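PDB 3SLR: BF1531-like N-terminal domain-containing protein from Bacteroides fragilis, which binds magnesium in a HAD-like phosphatase domain and is probably a hydrolase acting on ester bonds, although its biological role has not been established. Local coordinates for residues A276-N281 / E311-N316; D315-I320 / E346-V351. All blocks are in the same frame, centred on the assembly; numbering follows the deposited sequence.

Interaction 1 (A276-N281 / E311-N316)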
loop_
_atom_site.group_PDB
_atom_site.type_symbol
_atom_site.label_atom_id
_atom_site.label_comp_id
_atom_site.label_asym_id
_atom_site.label_seq_id
_atom_site.Cartn_x
_atom_site.Cartn_y
_atom_site.Cartn_z
ATOM N N ALA A 276 15.824 -11.255 7.797
ATOM C CA ALA A 276 16.662 -11.571 8.939
ATOM C C ALA A 276 15.818 -12.252 10.007
ATOM O O ALA A 276 14.607 -12.047 10.059
ATOM C CB ALA A 276 17.293 -10.295 9.500
ATOM N N VAL A 277 16.456 -13.054 10.855
ATOM C CA VAL A 277 15.766 -13.660 11.986
ATOM C C VAL A 277 16.286 -13.056 13.288
ATOM O O VAL A 277 17.484 -12.788 13.423
ATOM C CB VAL A 277 15.924 -15.217 11.982
ATOM C CG1 VAL A 277 15.541 -15.810 13.337
ATOM C CG2 VAL A 277 15.079 -15.839 10.867
ATOM N N CYS A 278 15.379 -12.817 14.229
ATOM C CA CYS A 278 15.740 -12.337 15.557
ATOM C C CYS A 278 14.871 -13.052 16.581
ATOM O O CYS A 278 13.690 -12.747 16.735
ATOM C CB CYS A 278 15.559 -10.814 15.671
ATOM S SG CYS A 278 16.195 -10.125 17.252
ATOM N N SER A 279 15.464 -14.027 17.263
ATOM C CA SER A 279 14.701 -14.979 18.055
ATOM C C SER A 279 15.369 -15.266 19.405
ATOM O O SER A 279 16.594 -15.325 19.500
ATOM C CB SER A 279 14.535 -16.275 17.251
ATOM O OG SER A 279 13.915 -17.312 18.001
ATOM N N LYS A 280 14.549 -15.420 20.440
ATOM C CA LYS A 280 15.000 -15.883 21.751
ATOM C C LYS A 280 15.059 -17.405 21.689
ATOM O O LYS A 280 14.054 -18.074 21.911
ATOM C CB LYS A 280 13.990 -15.455 22.820
ATOM C CG LYS A 280 14.524 -14.584 23.957
ATOM C CD LYS A 280 15.084 -13.277 23.463
ATOM C CE LYS A 280 15.181 -12.216 24.572
ATOM N NZ LYS A 280 13.852 -11.703 25.046
ATOM N N ASN A 281 16.228 -17.943 21.351
ATOM C CA ASN A 281 16.415 -19.381 21.190
ATOM C C ASN A 281 17.896 -19.712 21.128
ATOM O O ASN A 281 18.730 -18.860 20.805
ATOM C CB ASN A 281 15.764 -19.877 19.884
ATOM C CG ASN A 281 14.322 -20.341 20.063
ATOM O OD1 ASN A 281 13.417 -19.887 19.350
ATOM N ND2 ASN A 281 14.103 -21.256 20.994
ATOM N N GLU A 311 19.727 -12.872 24.381
ATOM C CA GLU A 311 19.870 -11.436 24.624
ATOM C C GLU A 311 18.645 -10.650 24.164
ATOM O O GLU A 311 17.868 -11.127 23.330
ATOM C CB GLU A 311 21.129 -10.916 23.931
ATOM C CG GLU A 311 22.396 -11.301 24.666
ATOM C CD GLU A 311 22.404 -10.741 26.080
ATOM O OE1 GLU A 311 22.625 -9.516 26.233
ATOM O OE2 GLU A 311 22.160 -11.516 27.032
ATOM N N ASN A 312 18.469 -9.452 24.711
ATOM C CA ASN A 312 17.330 -8.618 24.345
ATOM C C ASN A 312 17.330 -8.340 22.843
ATOM O O ASN A 312 18.384 -8.224 22.216
ATOM C CB ASN A 312 17.320 -7.316 25.150
ATOM C CG ASN A 312 18.353 -6.318 24.663
ATOM O OD1 ASN A 312 18.115 -5.575 23.708
ATOM N ND2 ASN A 312 19.506 -6.287 25.323
ATOM N N LYS A 313 16.144 -8.256 22.253
ATOM C CA LYS A 313 16.059 -8.133 20.805
ATOM C C LYS A 313 16.528 -6.763 20.290
ATOM O O LYS A 313 17.009 -6.651 19.163
ATOM C CB LYS A 313 14.651 -8.480 20.330
ATOM C CG LYS A 313 14.301 -9.924 20.646
ATOM C CD LYS A 313 13.082 -10.392 19.882
ATOM C CE LYS A 313 12.875 -11.876 20.081
ATOM N NZ LYS A 313 12.007 -12.454 19.024
ATOM N N ALA A 314 16.421 -5.734 21.123
ATOM C CA ALA A 314 16.909 -4.411 20.726
ATOM C C ALA A 314 18.390 -4.470 20.340
ATOM O O ALA A 314 18.776 -3.996 19.267
ATOM C CB ALA A 314 16.682 -3.395 21.830
ATOM N N ASP A 315 19.215 -5.059 21.211
ATOM C CA ASP A 315 20.643 -5.201 20.940
ATOM C C ASP A 315 20.865 -6.037 19.686
ATOM O O ASP A 315 21.711 -5.715 18.848
ATOM C CB ASP A 315 21.373 -5.862 22.118
ATOM C CG ASP A 315 21.557 -4.928 23.310
ATOM O OD1 ASP A 315 21.354 -3.708 23.173
ATOM O OD2 ASP A 315 21.929 -5.425 24.394
ATOM N N ASN A 316 20.102 -7.123 19.563
ATOM C CA ASN A 316 20.222 -7.997 18.403
ATOM C C ASN A 316 19.886 -7.290 17.094
ATOM O O ASN A 316 20.554 -7.494 16.080
ATOM C CB ASN A 316 19.381 -9.265 18.590
ATOM C CG ASN A 316 20.024 -10.254 19.555
ATOM O OD1 ASN A 316 21.240 -10.239 19.753
ATOM N ND2 ASN A 316 19.207 -11.118 20.161
HETATM O O HOH W 1 16.779 -12.482 20.990
HETATM O O HOH W 2 11.728 -14.733 20.565
HETATM O O HOH W 3 14.034 -8.554 24.117
#

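Interaction 2 (D315-I320 / E346-V351)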
loop_
_atom_site.group_PDB
_atom_site.type_symbol
_atom_site.label_atom_id
_atom_site.label_comp_id
_atom_site.label_asym_id
_atom_site.label_seq_id
_atom_site.Cartn_x
_atom_site.Cartn_y
_atom_site.Cartn_z
ATOM N N ASP A 315 19.215 -5.059 21.211
ATOM C CA ASP A 315 20.643 -5.201 20.940
ATOM C C ASP A 315 20.865 -6.037 19.686
ATOM O O ASP A 315 21.711 -5.715 18.848
ATOM C CB ASP A 315 21.373 -5.862 22.118
ATOM C CG ASP A 315 21.557 -4.928 23.310
ATOM O OD1 ASP A 315 21.354 -3.708 23.173
ATOM O OD2 ASP A 315 21.929 -5.425 24.394
ATOM N N ASN A 316 20.102 -7.123 19.563
ATOM C CA ASN A 316 20.222 -7.997 18.403
ATOM C C ASN A 316 19.886 -7.290 17.094
ATOM O O ASN A 316 20.554 -7.494 16.080
ATOM C CB ASN A 316 19.381 -9.265 18.590
ATOM C CG ASN A 316 20.024 -10.254 19.555
ATOM O OD1 ASN A 316 21.240 -10.239 19.753
ATOM N ND2 ASN A 316 19.207 -11.118 20.161
ATOM N N ILE A 317 18.866 -6.443 17.117
ATOM C CA ILE A 317 18.522 -5.676 15.921
ATOM C C ILE A 317 19.617 -4.665 15.543
ATOM O O ILE A 317 19.877 -4.434 14.360
ATOM C CB ILE A 317 17.142 -5.025 16.040
ATOM C CG1 ILE A 317 16.071 -6.125 16.025
ATOM C CG2 ILE A 317 16.911 -4.026 14.891
ATOM C CD1 ILE A 317 14.676 -5.632 16.349
ATOM N N ARG A 318 20.269 -4.079 16.538
ATOM C CA ARG A 318 21.419 -3.233 16.244
ATOM C C ARG A 318 22.502 -4.048 15.545
ATOM O O ARG A 318 23.099 -3.592 14.571
ATOM C CB ARG A 318 21.943 -2.555 17.511
ATOM C CG ARG A 318 20.897 -1.676 18.179
ATOM C CD ARG A 318 21.455 -0.903 19.369
ATOM N NE ARG A 318 20.364 -0.296 20.123
ATOM C CZ ARG A 318 19.832 -0.817 21.222
ATOM N NH1 ARG A 318 20.303 -1.949 21.717
ATOM N NH2 ARG A 318 18.835 -0.197 21.835
ATOM N N THR A 319 22.725 -5.272 16.020
ATOM C CA THR A 319 23.709 -6.153 15.406
ATOM C C THR A 319 23.355 -6.404 13.943
ATOM O O THR A 319 24.197 -6.284 13.050
ATOM C CB THR A 319 23.832 -7.484 16.176
ATOM O OG1 THR A 319 24.350 -7.220 17.485
ATOM C CG2 THR A 319 24.765 -8.437 15.451
ATOM N N ILE A 320 22.092 -6.739 13.702
ATOM C CA ILE A 320 21.605 -6.940 12.348
ATOM C C ILE A 320 21.791 -5.683 11.480
ATOM O O ILE A 320 22.303 -5.765 10.362
ATOM C CB ILE A 320 20.126 -7.366 12.362
ATOM C CG1 ILE A 320 20.005 -8.781 12.937
ATOM C CG2 ILE A 320 19.553 -7.288 10.950
ATOM C CD1 ILE A 320 18.605 -9.164 13.343
ATOM N N GLU A 346 10.336 0.996 21.628
ATOM C CA GLU A 346 10.864 2.026 22.516
ATOM C C GLU A 346 12.365 2.183 22.364
ATOM O O GLU A 346 12.885 3.296 22.417
ATOM C CB GLU A 346 10.566 1.696 23.976
ATOM C CG GLU A 346 9.113 1.427 24.302
ATOM C CD GLU A 346 8.932 1.016 25.752
ATOM O OE1 GLU A 346 9.742 1.460 26.599
ATOM O OE2 GLU A 346 7.990 0.244 26.040
ATOM N N HIS A 347 13.065 1.069 22.183
ATOM C CA HIS A 347 14.522 1.085 22.263
ATOM C C HIS A 347 15.230 1.214 20.921
ATOM O O HIS A 347 16.410 1.544 20.872
ATOM C CB HIS A 347 15.033 -0.124 23.053
ATOM C CG HIS A 347 14.709 -0.047 24.511
ATOM N ND1 HIS A 347 13.825 -0.904 25.126
ATOM C CD2 HIS A 347 15.122 0.818 25.469
ATOM C CE1 HIS A 347 13.722 -0.585 26.404
ATOM N NE2 HIS A 347 14.494 0.459 26.638
ATOM N N VAL A 348 14.520 0.952 19.832
ATOM C CA VAL A 348 15.118 1.150 18.518
ATOM C C VAL A 348 14.194 2.007 17.651
ATOM O O VAL A 348 13.538 1.500 16.741
ATOM C CB VAL A 348 15.402 -0.184 17.805
ATOM C CG1 VAL A 348 16.428 0.020 16.700
ATOM C CG2 VAL A 348 15.875 -1.248 18.795
ATOM N N PRO A 349 14.116 3.316 17.939
ATOM C CA PRO A 349 13.232 4.171 17.138
ATOM C C PRO A 349 13.551 4.062 15.654
ATOM O O PRO A 349 14.714 3.938 15.289
ATOM C CB PRO A 349 13.567 5.582 17.627
ATOM C CG PRO A 349 14.070 5.396 19.009
ATOM C CD PRO A 349 14.768 4.053 19.035
ATOM N N GLY A 350 12.526 4.095 14.807
ATOM C CA GLY A 350 12.759 4.016 13.375
ATOM C C GLY A 350 12.307 2.690 12.805
ATOM O O GLY A 350 11.767 2.631 11.697
ATOM N N VAL A 351 12.543 1.616 13.549
ATOM C CA VAL A 351 12.060 0.309 13.129
ATOM C C VAL A 351 10.538 0.279 13.198
ATOM O O VAL A 351 9.939 0.682 14.204
ATOM C CB VAL A 351 12.673 -0.826 13.977
ATOM C CG1 VAL A 351 12.177 -2.175 13.499
ATOM C CG2 VAL A 351 14.187 -0.777 13.905
#

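Interaction 1 (A276-N281 / E311-N316)
K313 leaves the first turn of helix 313-324 with CG anti to its carbonyl carbon (chi1 -63°), and from there the chain runs out extended, carrying the ammonium group to the backbone of C278 in strand 274-280. C278 holds SG anti to its backbone N (chi1 -173°), which turns the thiol to the helix. SG lies 3.6 Å from CB of N316, against the root of that side chain, and 3.8 Å from CB of K313, so the sulfur rests between residues one helical turn apart. Farther along, K313 NZ donates to the backbone O of C278 at 2.9 Å, approaching 28° off the carbonyl plane. The same NZ forms a salt bridge with D335 and a weak hydrogen bond to D228, and a water ties it to K280 N. In a HAD-type Rossmann-like domain this is the place of the motif III lysine, and S279, the next residue of the strand, matches motif II; both assignments rest on the family pattern. K280 follows another course: its chain, bent at chi2 and chi4, lays CE 3.2 Å from O of E311, while its NZ pairs with E340. N312 caps the helix, its OD1 accepting from D315 N at 2.8 Å. The amide of N316 turns to N309, and a water lies between O of S279, O of E311 and ND2 of N316, 2.9 Å from O of E311 and weakly bound to the other two.

Interaction 2 (D315-I320 / E346-V351)
R318 reaches over from helix 313-324 to the last turn of helix 338-347, its chain extended from CG to NE and its guanidinium presenting an edge to the backbone O of H347. NH2 donates to that oxygen at 3.1 Å, a bent bond with an N-H...O angle of 137°. The oxygen lies somewhat off the guanidinium plane, while the donor stands well above the carbonyl plane, 49° out of it. Over one guanidinium face sits CG2 of V348, 4.4 Å from NH2, and CB of H347 flanks the same nitrogen at 4.0 Å. Another part of the edge meets the carboxylate of D315, one turn back on the helix, in plane and through NH1; the modelled salt bridge is very short and its detail doubtful, all the more because R318 was built in two conformers, of which this geometry describes one.

Deeper in, the contact turns apolar. I317 points at the chain that follows the second helix, and its CG2 branch meets CG1 of V348 at 4.5 Å and CG2 of V351 at 4.4 Å, methyl against methyl. F328 touches I317, R318, V348 and V351 as well, closing the cluster from a neighbouring loop. The two valines are brought to one side by a type II turn from V348 to V351, whose G350 takes backbone angles that call for glycine. Two helices packed against each other beside a parallel sheet, the first of them part of the beta-alpha-beta crossover from strand 305-309 to strand 331-334, belong to the Rossmann-like core of HAD domains.

Overall arrangement
Interactions 1 and 2 follow one another along helix 313-324, share D315 and N316, and have centres 9 Å apart. Interaction 1 joins the start of the helix to strand 274-280 on the metal side; interaction 2 packs its next turn against the end of helix 338-347. They also touch directly: A314 CB lies 3.8 Å from V348 CG2. D228, D230 and D336 form a magnesium site in this model. The K313 side chain comes about 3 Å from those of D228 and of D335, which binds magnesium in another structure of this protein but not here. The S279 side chain is about 4 Å from a bound magnesium, that of I317 about 12 Å.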